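Rhusiopathiae surface protein B (Erysipelothrix rhusiopathiae, PDB 3V10) is a cell-wall-anchored surface adhesin that probably binds collagen, the piece described here being its collagen-binding region. Local coordinates at residues 230-233 against 234-237; 285-288 against 289-293; 12-15 against 16-20; 56-59 against 60-63; 172-175 against 176-179. All blocks are in the same frame, centred on the assembly; numbering follows the deposited sequence.

Interaction 1: 230-233 against 234-237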
loop_
_atom_site.group_PDB
_atom_site.type_symbol
_atom_site.label_atom_id
_atom_site.label_comp_id
_atom_site.label_asym_id
_atom_site.label_seq_id
_atom_site.Cartn_x
_atom_site.Cartn_y
_atom_site.Cartn_z
ATOM N N ALA A 230 -21.400 -11.556 -1.687
ATOM C CA ALA A 230 -21.936 -10.997 -2.917
ATOM C C ALA A 230 -23.150 -11.817 -3.328
ATOM O O ALA A 230 -24.152 -11.275 -3.779
ATOM C CB ALA A 230 -20.887 -11.048 -4.013
ATOM N N GLU A 231 -23.048 -13.133 -3.169
ATOM C CA GLU A 231 -24.136 -14.040 -3.524
ATOM C C GLU A 231 -25.419 -13.744 -2.750
ATOM O O GLU A 231 -26.512 -13.753 -3.317
ATOM C CB GLU A 231 -23.709 -15.485 -3.269
ATOM C CG GLU A 231 -22.631 -16.010 -4.214
ATOM C CD GLU A 231 -21.318 -15.238 -4.145
ATOM O OE1 GLU A 231 -20.859 -14.905 -3.029
ATOM O OE2 GLU A 231 -20.732 -14.976 -5.218
ATOM N N ALA A 232 -25.283 -13.495 -1.453
ATOM C CA ALA A 232 -26.430 -13.192 -0.612
ATOM C C ALA A 232 -26.996 -11.837 -1.015
ATOM O O ALA A 232 -28.215 -11.645 -1.071
ATOM C CB ALA A 232 -26.012 -13.176 0.854
ATOM N N PHE A 233 -26.098 -10.898 -1.296
ATOM C CA PHE A 233 -26.492 -9.556 -1.708
ATOM C C PHE A 233 -27.363 -9.653 -2.955
ATOM O O PHE A 233 -28.405 -8.999 -3.052
ATOM C CB PHE A 233 -25.255 -8.714 -2.020
ATOM C CG PHE A 233 -25.574 -7.315 -2.466
ATOM C CD1 PHE A 233 -25.805 -6.310 -1.533
ATOM C CD2 PHE A 233 -25.657 -7.006 -3.821
ATOM C CE1 PHE A 233 -26.113 -5.011 -1.944
ATOM C CE2 PHE A 233 -25.965 -5.711 -4.242
ATOM C CZ PHE A 233 -26.192 -4.714 -3.296
ATOM N N ASN A 234 -26.928 -10.473 -3.909
ATOM C CA ASN A 234 -27.656 -10.656 -5.159
ATOM C C ASN A 234 -29.041 -11.265 -4.974
ATOM O O ASN A 234 -29.894 -11.144 -5.854
ATOM C CB ASN A 234 -26.855 -11.530 -6.129
ATOM C CG ASN A 234 -25.607 -10.839 -6.639
ATOM O OD1 ASN A 234 -25.497 -9.617 -6.585
ATOM N ND2 ASN A 234 -24.663 -11.621 -7.150
ATOM N N LYS A 235 -29.264 -11.921 -3.841
ATOM C CA LYS A 235 -30.557 -12.546 -3.579
ATOM C C LYS A 235 -31.502 -11.693 -2.741
ATOM O O LYS A 235 -32.716 -11.915 -2.758
ATOM C CB LYS A 235 -30.366 -13.893 -2.875
ATOM C CG LYS A 235 -29.535 -14.908 -3.647
ATOM C CD LYS A 235 -29.559 -16.279 -2.967
ATOM C CE LYS A 235 -28.985 -16.236 -1.553
ATOM N NZ LYS A 235 -27.542 -15.880 -1.546
ATOM N N GLU A 236 -30.964 -10.712 -2.022
ATOM C CA GLU A 236 -31.795 -9.886 -1.152
ATOM C C GLU A 236 -31.813 -8.377 -1.376
ATOM O O GLU A 236 -32.872 -7.753 -1.285
ATOM C CB GLU A 236 -31.405 -10.121 0.311
ATOM C CG GLU A 236 -31.574 -11.539 0.820
ATOM C CD GLU A 236 -31.167 -11.668 2.277
ATOM O OE1 GLU A 236 -29.987 -11.403 2.598
ATOM O OE2 GLU A 236 -32.030 -12.031 3.104
ATOM N N TYR A 237 -30.659 -7.784 -1.667
ATOM C CA TYR A 237 -30.593 -6.330 -1.806
ATOM C C TYR A 237 -30.375 -5.707 -3.175
ATOM O O TYR A 237 -30.698 -4.540 -3.379
ATOM C CB TYR A 237 -29.538 -5.785 -0.844
ATOM C CG TYR A 237 -29.756 -6.212 0.584
ATOM C CD1 TYR A 237 -29.328 -7.462 1.038
ATOM C CD2 TYR A 237 -30.427 -5.381 1.480
ATOM C CE1 TYR A 237 -29.567 -7.871 2.351
ATOM C CE2 TYR A 237 -30.671 -5.782 2.793
ATOM C CZ TYR A 237 -30.241 -7.024 3.220
ATOM O OH TYR A 237 -30.492 -7.416 4.512
#
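The ring of Phe233 lies against Tyr237 one helical turn on, its CE1 touching the Tyr237 CB at 3.7 Å, while the backbone carbonyl carbon of Tyr237 stands over one ring face. With CG anti to the backbone N (chi1 179°), the ring is carried off the helix to its sheet-facing side, toward Val217, where a large flat hydrocarbon suits a buried position. At the ring edge, in its plane, comes OD1 of Asn234, which is held by the backbone N of Ile240.

Asn234 N makes a proper i to i+4 bond to Ala230 O at 2.9 Å. Toward the helix end i to i+3 bonds predominate, such as Lys235 N to Ala232 O at 3.0 Å, alongside weak i to i+4 bonds. Phe233 O takes two donors, Glu236 N at 3.2 Å from above the carbonyl plane and Tyr237 N at 2.9 Å. Lys235, bent at its last two torsions, curls its NZ back for a weak bond to Glu231 O, as a long flexible chain can on an exposed flank.

Helix 230-236 packs against the five-stranded sheet: Ala230, Phe233 and Tyr237 rest on Ile215, Val217 and Val219 of strand 208-221, and Tyr237 OH bonds Lys226 of strand 224-229.

Interaction 2: 285-288 against 289-293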
loop_
_atom_site.group_PDB
_atom_site.type_symbol
_atom_site.label_atom_id
_atom_site.label_comp_id
_atom_site.label_asym_id
_atom_site.label_seq_id
_atom_site.Cartn_x
_atom_site.Cartn_y
_atom_site.Cartn_z
ATOM N N TYR A 285 -27.955 8.396 -9.144
ATOM C CA TYR A 285 -29.130 8.168 -8.313
ATOM C C TYR A 285 -29.822 9.507 -8.110
ATOM O O TYR A 285 -29.282 10.545 -8.469
ATOM C CB TYR A 285 -28.727 7.615 -6.943
ATOM C CG TYR A 285 -27.819 8.531 -6.147
ATOM C CD1 TYR A 285 -26.470 8.661 -6.471
ATOM C CD2 TYR A 285 -28.319 9.294 -5.090
ATOM C CE1 TYR A 285 -25.634 9.529 -5.766
ATOM C CE2 TYR A 285 -27.491 10.167 -4.379
ATOM C CZ TYR A 285 -26.152 10.278 -4.723
ATOM O OH TYR A 285 -25.334 11.147 -4.031
ATOM N N LYS A 286 -31.029 9.476 -7.560
ATOM C CA LYS A 286 -31.760 10.702 -7.244
ATOM C C LYS A 286 -31.639 10.804 -5.726
ATOM O O LYS A 286 -31.937 9.837 -5.027
ATOM C CB LYS A 286 -33.235 10.579 -7.637
ATOM C CG LYS A 286 -33.528 10.835 -9.109
ATOM C CD LYS A 286 -35.004 10.620 -9.406
ATOM C CE LYS A 286 -35.328 10.813 -10.886
ATOM N NZ LYS A 286 -35.744 12.208 -11.210
ATOM N N ASP A 287 -31.183 11.943 -5.211
ATOM C CA ASP A 287 -31.038 12.083 -3.766
ATOM C C ASP A 287 -32.393 12.120 -3.069
ATOM O O ASP A 287 -33.434 11.980 -3.709
ATOM C CB ASP A 287 -30.215 13.328 -3.394
ATOM C CG ASP A 287 -30.779 14.614 -3.974
ATOM O OD1 ASP A 287 -32.013 14.719 -4.126
ATOM O OD2 ASP A 287 -29.977 15.531 -4.263
ATOM N N GLU A 288 -32.374 12.294 -1.752
ATOM C CA GLU A 288 -33.614 12.323 -0.977
ATOM C C GLU A 288 -34.539 13.471 -1.369
ATOM O O GLU A 288 -35.737 13.422 -1.095
ATOM C CB GLU A 288 -33.298 12.397 0.519
ATOM C CG GLU A 288 -32.271 13.451 0.880
ATOM C CD GLU A 288 -32.083 13.602 2.375
ATOM O OE1 GLU A 288 -32.262 12.604 3.101
ATOM O OE2 GLU A 288 -31.740 14.719 2.822
ATOM N N SER A 289 -33.985 14.496 -2.012
ATOM C CA SER A 289 -34.785 15.642 -2.450
ATOM C C SER A 289 -35.389 15.384 -3.827
ATOM O O SER A 289 -36.180 16.182 -4.324
ATOM C CB SER A 289 -33.929 16.908 -2.500
ATOM O OG SER A 289 -33.473 17.272 -1.211
ATOM N N GLY A 290 -35.001 14.268 -4.440
ATOM C CA GLY A 290 -35.519 13.908 -5.749
ATOM C C GLY A 290 -34.703 14.437 -6.913
ATOM O O GLY A 290 -35.136 14.375 -8.064
ATOM N N ASN A 291 -33.520 14.960 -6.621
ATOM C CA ASN A 291 -32.667 15.503 -7.668
ATOM C C ASN A 291 -31.624 14.504 -8.126
ATOM O O ASN A 291 -31.004 13.819 -7.314
ATOM C CB ASN A 291 -31.998 16.778 -7.172
ATOM C CG ASN A 291 -33.006 17.798 -6.702
ATOM O OD1 ASN A 291 -33.964 18.105 -7.413
ATOM N ND2 ASN A 291 -32.806 18.325 -5.502
ATOM N N LEU A 292 -31.440 14.431 -9.440
ATOM C CA LEU A 292 -30.483 13.513 -10.038
ATOM C C LEU A 292 -29.054 13.945 -9.742
ATOM O O LEU A 292 -28.673 15.089 -10.007
ATOM C CB LEU A 292 -30.701 13.453 -11.551
ATOM C CG LEU A 292 -30.041 12.312 -12.321
ATOM C CD1 LEU A 292 -30.607 10.982 -11.843
ATOM C CD2 LEU A 292 -30.286 12.496 -13.807
ATOM N N VAL A 293 -28.267 13.024 -9.191
ATOM C CA VAL A 293 -26.878 13.306 -8.863
ATOM C C VAL A 293 -25.994 12.680 -9.937
ATOM O O VAL A 293 -25.885 11.455 -10.032
ATOM C CB VAL A 293 -26.506 12.722 -7.492
ATOM C CG1 VAL A 293 -25.054 13.013 -7.180
ATOM C CG2 VAL A 293 -27.412 13.309 -6.418
HETATM O O HOH W 1 -30.534 18.006 -3.690
#
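Asp287 OD1 is gripped at the bend of a 3:5 beta hairpin that joins strand 276-286 to strand 292-293 through a type I turn, Asp287 to Gly290, with a G1 bulge at Gly290. Asn291 N bonds it at 2.9 Å from above the carboxylate plane, and Ser289 N adds a weak bond. Aspartate suits the first turn position because its short side chain, CG set between backbone N and carbonyl carbon (chi1 56°), folds back over these amides. Gly290 N closes the turn on Asp287 O at 2.9 Å; at its phi of 90° a CB would collide with the carbonyl O of Ser289, hence glycine at the bulge.

The arms pair through Asp287 N to Asn291 O and Val293 N to Tyr285 O, the latter 2.8 Å and almost straight at 174°. On one face Lys286 CG approaches Leu292 CD1. On the other, branched Val293 covers the Tyr285 ring in a CH-pi contact, its CB 3.9 Å from the ring centroid; Phe166 stacks with the same tyrosine. The backbone N of Lys286 bonds Ser196 OG, and that of Glu288 bonds Glu192 OE1. One water bridges two side chains, donating to Asp287 OD2 at 2.6 Å and accepting from Asn291 ND2 at 2.9 Å.

Interaction 3: 12-15 against 16-20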
loop_
_atom_site.group_PDB
_atom_site.type_symbol
_atom_site.label_atom_id
_atom_site.label_comp_id
_atom_site.label_asym_id
_atom_site.label_seq_id
_atom_site.Cartn_x
_atom_site.Cartn_y
_atom_site.Cartn_z
ATOM N N GLN A 12 23.803 6.739 -1.865
ATOM C CA GLN A 12 22.558 7.471 -2.051
ATOM C C GLN A 12 21.518 7.065 -1.019
ATOM O O GLN A 12 21.464 5.908 -0.605
ATOM C CB GLN A 12 21.995 7.228 -3.461
ATOM C CG GLN A 12 22.843 7.819 -4.585
ATOM C CD GLN A 12 22.303 7.503 -5.968
ATOM O OE1 GLN A 12 21.314 6.781 -6.114
ATOM N NE2 GLN A 12 22.955 8.042 -6.995
ATOM N N PHE A 13 20.693 8.022 -0.608
ATOM C CA PHE A 13 19.648 7.750 0.372
ATOM C C PHE A 13 18.548 8.798 0.293
ATOM O O PHE A 13 18.817 9.997 0.386
ATOM C CB PHE A 13 20.238 7.720 1.782
ATOM C CG PHE A 13 19.209 7.555 2.863
ATOM C CD1 PHE A 13 18.240 6.562 2.770
ATOM C CD2 PHE A 13 19.197 8.404 3.967
ATOM C CE1 PHE A 13 17.270 6.416 3.760
ATOM C CE2 PHE A 13 18.226 8.264 4.965
ATOM C CZ PHE A 13 17.263 7.268 4.856
ATOM N N ASP A 14 17.309 8.347 0.128
ATOM C CA ASP A 14 16.189 9.271 0.032
ATOM C C ASP A 14 14.875 8.651 0.497
ATOM O O ASP A 14 14.650 7.453 0.337
ATOM C CB ASP A 14 16.058 9.765 -1.408
ATOM C CG ASP A 14 15.172 10.985 -1.526
ATOM O OD1 ASP A 14 15.293 11.892 -0.674
ATOM O OD2 ASP A 14 14.365 11.041 -2.474
ATOM N N VAL A 15 14.012 9.477 1.080
ATOM C CA VAL A 15 12.718 9.021 1.574
ATOM C C VAL A 15 11.561 9.730 0.877
ATOM O O VAL A 15 11.567 10.952 0.719
ATOM C CB VAL A 15 12.575 9.270 3.092
ATOM C CG1 VAL A 15 11.250 8.698 3.586
ATOM C CG2 VAL A 15 13.744 8.649 3.836
ATOM N N ASN A 16 10.563 8.952 0.475
ATOM C CA ASN A 16 9.389 9.487 -0.203
ATOM C C ASN A 16 8.137 8.785 0.325
ATOM O O ASN A 16 8.177 7.609 0.681
ATOM C CB ASN A 16 9.510 9.278 -1.718
ATOM C CG ASN A 16 10.586 10.152 -2.350
ATOM O OD1 ASN A 16 10.422 11.367 -2.473
ATOM N ND2 ASN A 16 11.695 9.537 -2.747
ATOM N N PRO A 17 7.012 9.512 0.410
ATOM C CA PRO A 17 6.893 10.927 0.042
ATOM C C PRO A 17 7.505 11.839 1.105
ATOM O O PRO A 17 7.721 11.425 2.243
ATOM C CB PRO A 17 5.383 11.116 -0.092
ATOM C CG PRO A 17 4.841 10.163 0.941
ATOM C CD PRO A 17 5.696 8.936 0.739
ATOM N N LYS A 18 7.801 13.076 0.727
ATOM C CA LYS A 18 8.361 14.027 1.676
ATOM C C LYS A 18 7.227 14.885 2.210
ATOM O O LYS A 18 6.132 14.893 1.648
ATOM C CB LYS A 18 9.427 14.897 1.006
ATOM C CG LYS A 18 10.666 14.118 0.588
ATOM C CD LYS A 18 11.715 15.031 -0.025
ATOM C CE LYS A 18 12.975 14.259 -0.385
ATOM N NZ LYS A 18 13.982 15.130 -1.055
ATOM N N GLY A 19 7.484 15.601 3.296
ATOM C CA GLY A 19 6.447 16.426 3.885
ATOM C C GLY A 19 5.600 15.627 4.860
ATOM O O GLY A 19 5.853 14.441 5.092
ATOM N N LEU A 20 4.588 16.272 5.432
ATOM C CA LEU A 20 3.712 15.614 6.391
ATOM C C LEU A 20 2.932 14.476 5.742
ATOM O O LEU A 20 2.184 14.688 4.791
ATOM C CB LEU A 20 2.746 16.634 6.995
ATOM C CG LEU A 20 1.803 16.199 8.117
ATOM C CD1 LEU A 20 2.595 15.649 9.306
ATOM C CD2 LEU A 20 0.963 17.395 8.543
HETATM O O HOH W 2 12.357 7.047 -1.942
#
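The end of edge strand 10-16, where the chain leaves the sheet of the N-terminal half through a cis-proline bend, carries a small polar cluster built on Asp14. Its CG is swung opposite the backbone N (chi1 -165°), which directs the carboxylate toward the residues that follow, and its two oxygens serve different partners. OD2 accepts a hydrogen bond from Asn16 ND2 at 3.1 Å, with the N-H bent to 137° and arriving from above the carboxylate plane; the amide and carboxylate planes stand 81° apart. OD1 faces the end of Lys18, forming a salt bridge with NZ at 3.5 Å, while CE comes slightly nearer at 3.3 Å, so the ammonium group reaches past the oxygen.

Asp14 and Asn16 are two residues apart on an extended strand, which brings both side chains to the same face. There the asparagine amide offers a donor to the carboxylate. A water shared by Asn16 ND2 at 2.7 Å and Asp14 O at 3.3 Å gives that amide nitrogen a second partner. The cis peptide before Pro17 bends the chain, which helps bring Lys18 back. Its CG lies 3.3 Å from Val15 O, and the long unbranched chain runs extended to Asp14, crossing it at about a right angle.

Val15 packs on Ile28, Phe30 and Ile149, a hydrophobic position on the other face of the strand from Asp14 and Asn16. The carboxylate thus has both an amide and a cationic neighbour, which would probably favour its ionised form, although the long salt bridge on an exposed surface is likely to be a modest electrostatic attraction.

Interaction 4: 56-59 against 60-63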
loop_
_atom_site.group_PDB
_atom_site.type_symbol
_atom_site.label_atom_id
_atom_site.label_comp_id
_atom_site.label_asym_id
_atom_site.label_seq_id
_atom_site.Cartn_x
_atom_site.Cartn_y
_atom_site.Cartn_z
ATOM N N PRO A 56 12.436 3.378 11.281
ATOM C CA PRO A 56 12.208 4.148 12.508
ATOM C C PRO A 56 10.901 3.852 13.230
ATOM O O PRO A 56 9.977 3.273 12.664
ATOM C CB PRO A 56 12.274 5.590 12.016
ATOM C CG PRO A 56 11.597 5.474 10.673
ATOM C CD PRO A 56 12.189 4.203 10.084
ATOM N N SER A 57 10.831 4.263 14.489
ATOM C CA SER A 57 9.625 4.058 15.271
ATOM C C SER A 57 9.753 4.762 16.608
ATOM O O SER A 57 10.850 5.102 17.030
ATOM C CB SER A 57 9.416 2.567 15.536
ATOM O OG SER A 57 10.446 2.073 16.376
ATOM N N ASN A 58 8.620 5.007 17.255
ATOM C CA ASN A 58 8.637 5.577 18.595
ATOM C C ASN A 58 7.618 4.758 19.368
ATOM O O ASN A 58 7.306 3.644 18.958
ATOM C CB ASN A 58 8.332 7.092 18.624
ATOM C CG ASN A 58 6.988 7.458 18.040
ATOM O OD1 ASN A 58 6.021 6.713 18.143
ATOM N ND2 ASN A 58 6.917 8.649 17.448
ATOM N N ASP A 59 7.094 5.271 20.472
ATOM C CA ASP A 59 6.138 4.486 21.249
ATOM C C ASP A 59 4.742 4.322 20.655
ATOM O O ASP A 59 3.995 3.437 21.075
ATOM C CB ASP A 59 6.033 5.053 22.669
ATOM C CG ASP A 59 7.137 4.544 23.579
ATOM O OD1 ASP A 59 8.316 4.601 23.172
ATOM O OD2 ASP A 59 6.827 4.089 24.704
ATOM N N GLU A 60 4.389 5.152 19.681
ATOM C CA GLU A 60 3.061 5.069 19.068
ATOM C C GLU A 60 3.073 4.771 17.568
ATOM O O GLU A 60 2.110 4.224 17.031
ATOM C CB GLU A 60 2.293 6.373 19.310
ATOM C CG GLU A 60 2.185 6.763 20.776
ATOM C CD GLU A 60 1.369 8.023 20.992
ATOM O OE1 GLU A 60 1.483 8.964 20.174
ATOM O OE2 GLU A 60 0.622 8.075 21.989
ATOM N N VAL A 61 4.160 5.130 16.894
ATOM C CA VAL A 61 4.268 4.915 15.453
ATOM C C VAL A 61 5.494 4.082 15.081
ATOM O O VAL A 61 6.618 4.407 15.460
ATOM C CB VAL A 61 4.345 6.270 14.703
ATOM C CG1 VAL A 61 4.398 6.040 13.191
ATOM C CG2 VAL A 61 3.156 7.125 15.066
ATOM N N SER A 62 5.269 3.001 14.340
ATOM C CA SER A 62 6.354 2.134 13.903
ATOM C C SER A 62 6.226 1.842 12.416
ATOM O O SER A 62 5.134 1.566 11.922
ATOM C CB SER A 62 6.343 0.807 14.682
ATOM O OG SER A 62 6.734 0.995 16.034
ATOM N N LEU A 63 7.341 1.934 11.702
ATOM C CA LEU A 63 7.348 1.631 10.278
ATOM C C LEU A 63 7.837 0.204 10.153
ATOM O O LEU A 63 8.728 -0.213 10.893
ATOM C CB LEU A 63 8.288 2.568 9.515
ATOM C CG LEU A 63 7.661 3.880 9.040
ATOM C CD1 LEU A 63 7.252 4.714 10.241
ATOM C CD2 LEU A 63 8.662 4.638 8.176
HETATM O O HOH W 3 5.173 1.610 18.078
#
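An Asx turn at Asn58 leads from the 56-59 loop into strand 61-65 of the immunoglobulin-like N-terminal half, within a two-residue hairpin loop whose two sides differ sharply. The well-packed side rests on Asn58. Its OD1 takes two backbone donors, Glu60 N and Val61 N, each at 2.7 Å, reaching it from opposite faces of the amide plane; the bond to Glu60 N closes the Asx turn. The torsion that places CG between backbone N and carbonyl carbon (chi1 59°) folds the amide back across the bend, which suits asparagine: a short side chain with a strong carbonyl acceptor. Because both N-H groups are nearly straight toward this one oxygen, the amide's position is fixed firmly.

The two arms of the bend are bonded through Asn58 N to Val61 O at 2.8 Å and Leu63 N to Pro56 O at 3.1 Å. The Ser57 CA lies only 3.0 Å from Val61 O, a close CA-H...O contact. Leu63 CD2 meets the Pro56 ring at CG, so two compact apolar groups close the far end. On the inward side, Val61 packs on Ala133 and Ile151, and Leu63 on Leu135 and Tyr121, branched aliphatics fitted to the buried interior.

Toward solvent the contact loosens. Asp59 is exposed at the corner, and Glu60 extends away from the bend to Lys131, with which its OE1 forms a salt bridge. The water-bearing side has one close approach, between small serines, Ser57 CB sitting 3.1 Å from Ser62 OG. A water completes this side, donating to Asn58 O at 3.1 Å and lying 2.6 Å from Ser62 OG.

Interaction 5: 172-175 against 176-179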
loop_
_atom_site.group_PDB
_atom_site.type_symbol
_atom_site.label_atom_id
_atom_site.label_comp_id
_atom_site.label_asym_id
_atom_site.label_seq_id
_atom_site.Cartn_x
_atom_site.Cartn_y
_atom_site.Cartn_z
ATOM N N THR A 172 -6.146 0.312 -0.611
ATOM C CA THR A 172 -4.799 0.257 -0.071
ATOM C C THR A 172 -4.211 -1.115 -0.352
ATOM O O THR A 172 -4.901 -2.014 -0.848
ATOM C CB THR A 172 -4.782 0.544 1.453
ATOM O OG1 THR A 172 -3.423 0.688 1.891
ATOM C CG2 THR A 172 -5.458 -0.582 2.237
ATOM N N PHE A 173 -2.926 -1.260 -0.059
ATOM C CA PHE A 173 -2.234 -2.515 -0.277
ATOM C C PHE A 173 -2.580 -3.486 0.835
ATOM O O PHE A 173 -2.905 -3.080 1.953
ATOM C CB PHE A 173 -0.718 -2.274 -0.325
ATOM C CG PHE A 173 -0.188 -1.502 0.850
ATOM C CD1 PHE A 173 0.111 -2.147 2.047
ATOM C CD2 PHE A 173 -0.011 -0.123 0.766
ATOM C CE1 PHE A 173 0.581 -1.430 3.146
ATOM C CE2 PHE A 173 0.457 0.605 1.859
ATOM C CZ PHE A 173 0.752 -0.050 3.053
ATOM N N SER A 174 -2.530 -4.775 0.515
ATOM C CA SER A 174 -2.809 -5.807 1.495
ATOM C C SER A 174 -1.517 -6.157 2.218
ATOM O O SER A 174 -0.429 -6.135 1.629
ATOM C CB SER A 174 -3.350 -7.064 0.814
ATOM O OG SER A 174 -3.526 -8.117 1.753
ATOM N N THR A 175 -1.640 -6.453 3.506
ATOM C CA THR A 175 -0.488 -6.862 4.300
ATOM C C THR A 175 -0.659 -8.351 4.602
ATOM O O THR A 175 0.167 -8.954 5.293
ATOM C CB THR A 175 -0.392 -6.086 5.632
ATOM O OG1 THR A 175 -1.610 -6.238 6.365
ATOM C CG2 THR A 175 -0.141 -4.598 5.380
ATOM N N GLU A 176 -1.729 -8.943 4.071
ATOM C CA GLU A 176 -2.005 -10.365 4.283
ATOM C C GLU A 176 -1.685 -11.196 3.036
ATOM O O GLU A 176 -1.339 -12.367 3.131
ATOM C CB GLU A 176 -3.465 -10.550 4.724
ATOM C CG GLU A 176 -4.381 -11.307 3.763
ATOM C CD GLU A 176 -5.841 -11.232 4.220
ATOM O OE1 GLU A 176 -6.158 -11.836 5.265
ATOM O OE2 GLU A 176 -6.688 -10.550 3.588
ATOM N N VAL A 177 -1.788 -10.582 1.863
ATOM C CA VAL A 177 -1.474 -11.268 0.611
ATOM C C VAL A 177 -0.589 -10.341 -0.211
ATOM O O VAL A 177 -1.056 -9.324 -0.728
ATOM C CB VAL A 177 -2.749 -11.598 -0.202
ATOM C CG1 VAL A 177 -2.382 -12.443 -1.394
ATOM C CG2 VAL A 177 -3.764 -12.316 0.675
ATOM N N HIS A 178 0.689 -10.690 -0.317
ATOM C CA HIS A 178 1.642 -9.870 -1.053
ATOM C C HIS A 178 1.282 -9.710 -2.525
ATOM O O HIS A 178 1.143 -10.693 -3.261
ATOM C CB HIS A 178 3.058 -10.448 -0.925
ATOM C CG HIS A 178 4.110 -9.611 -1.584
ATOM N ND1 HIS A 178 4.276 -8.272 -1.301
ATOM C CD2 HIS A 178 5.060 -9.922 -2.497
ATOM C CE1 HIS A 178 5.283 -7.794 -2.009
ATOM N NE2 HIS A 178 5.777 -8.776 -2.743
ATOM N N GLY A 179 1.135 -8.456 -2.947
ATOM C CA GLY A 179 0.796 -8.173 -4.327
ATOM C C GLY A 179 -0.678 -7.861 -4.514
ATOM O O GLY A 179 -1.099 -7.452 -5.597
HETATM O O HOH W 4 -5.885 -9.310 1.115
HETATM O O HOH W 5 0.347 -6.084 -1.274
#
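Ser174 OG meets the backbone amides of Glu176 and Val177, and these direct hydrogen bonds form the heart of the contact. Both are 3.0 Å long and fairly straight, 151° from Glu176 N and 154° from Val177 N. The first makes an ST turn and the second reinforces it: the hydroxyl oxygen, two bonds from the backbone, takes up amides exposed where the chain stops being a strand. With OG anti to the backbone nitrogen (chi1 175°), it is carried forward to the residues that follow. A small hydroxyl residue suits this buried spot, since it satisfies two amides without bulk.

Water-mediated links come next. One water lies 2.7 Å from Ser174 OG and 2.9 Å from Glu176 OE2, to which it probably donates, so the carboxylate of an otherwise outward-directed glutamate is joined to the turn. A second water donates to Ser174 O and accepts from Gly179 N, each at 3.0 Å, bridging the open mouth of the loop where the two chain ends draw together. The positive phi of Gly179 is readily reached by a residue without a side chain.

Van der Waals contact is slight: Glu176 CB and CG lie 3.8 and 3.9 Å from Ser174 OG.

The loop joins edge strand 167-173 to strand 180-187 of the five-stranded sheet, which pair through Thr172 with Asn182 and Ser174 with Asp180; Gly179 also bonds to Ala269, at the end of strand 260-269. His178 touches Arg67 and meets Phe309 edge-to-face, so the loop lies against parts of the N-terminal half and the C-terminal tail.

In the fold
Along the chain the contacts come in the order 3, 4, 5, 1, 2, without overlap. Interactions 3 and 4 share the nine-stranded sheet of the N-terminal half, their centres about 17 Å apart. Interaction 5 lies near the middle of the chain, about 21 Å from interaction 4 and 22 Å from interaction 3 between centres. Interactions 1 and 5 reach the same five-stranded sheet, about 27 Å apart between centres, whereas interaction 2 belongs to the six-stranded sheet, its centre about 24 Å from that of interaction 1. None touches another. Local turns and one short helix thus finish strands across both halves of an elongated two-domain adhesin, a form consistent with the collagen hug model.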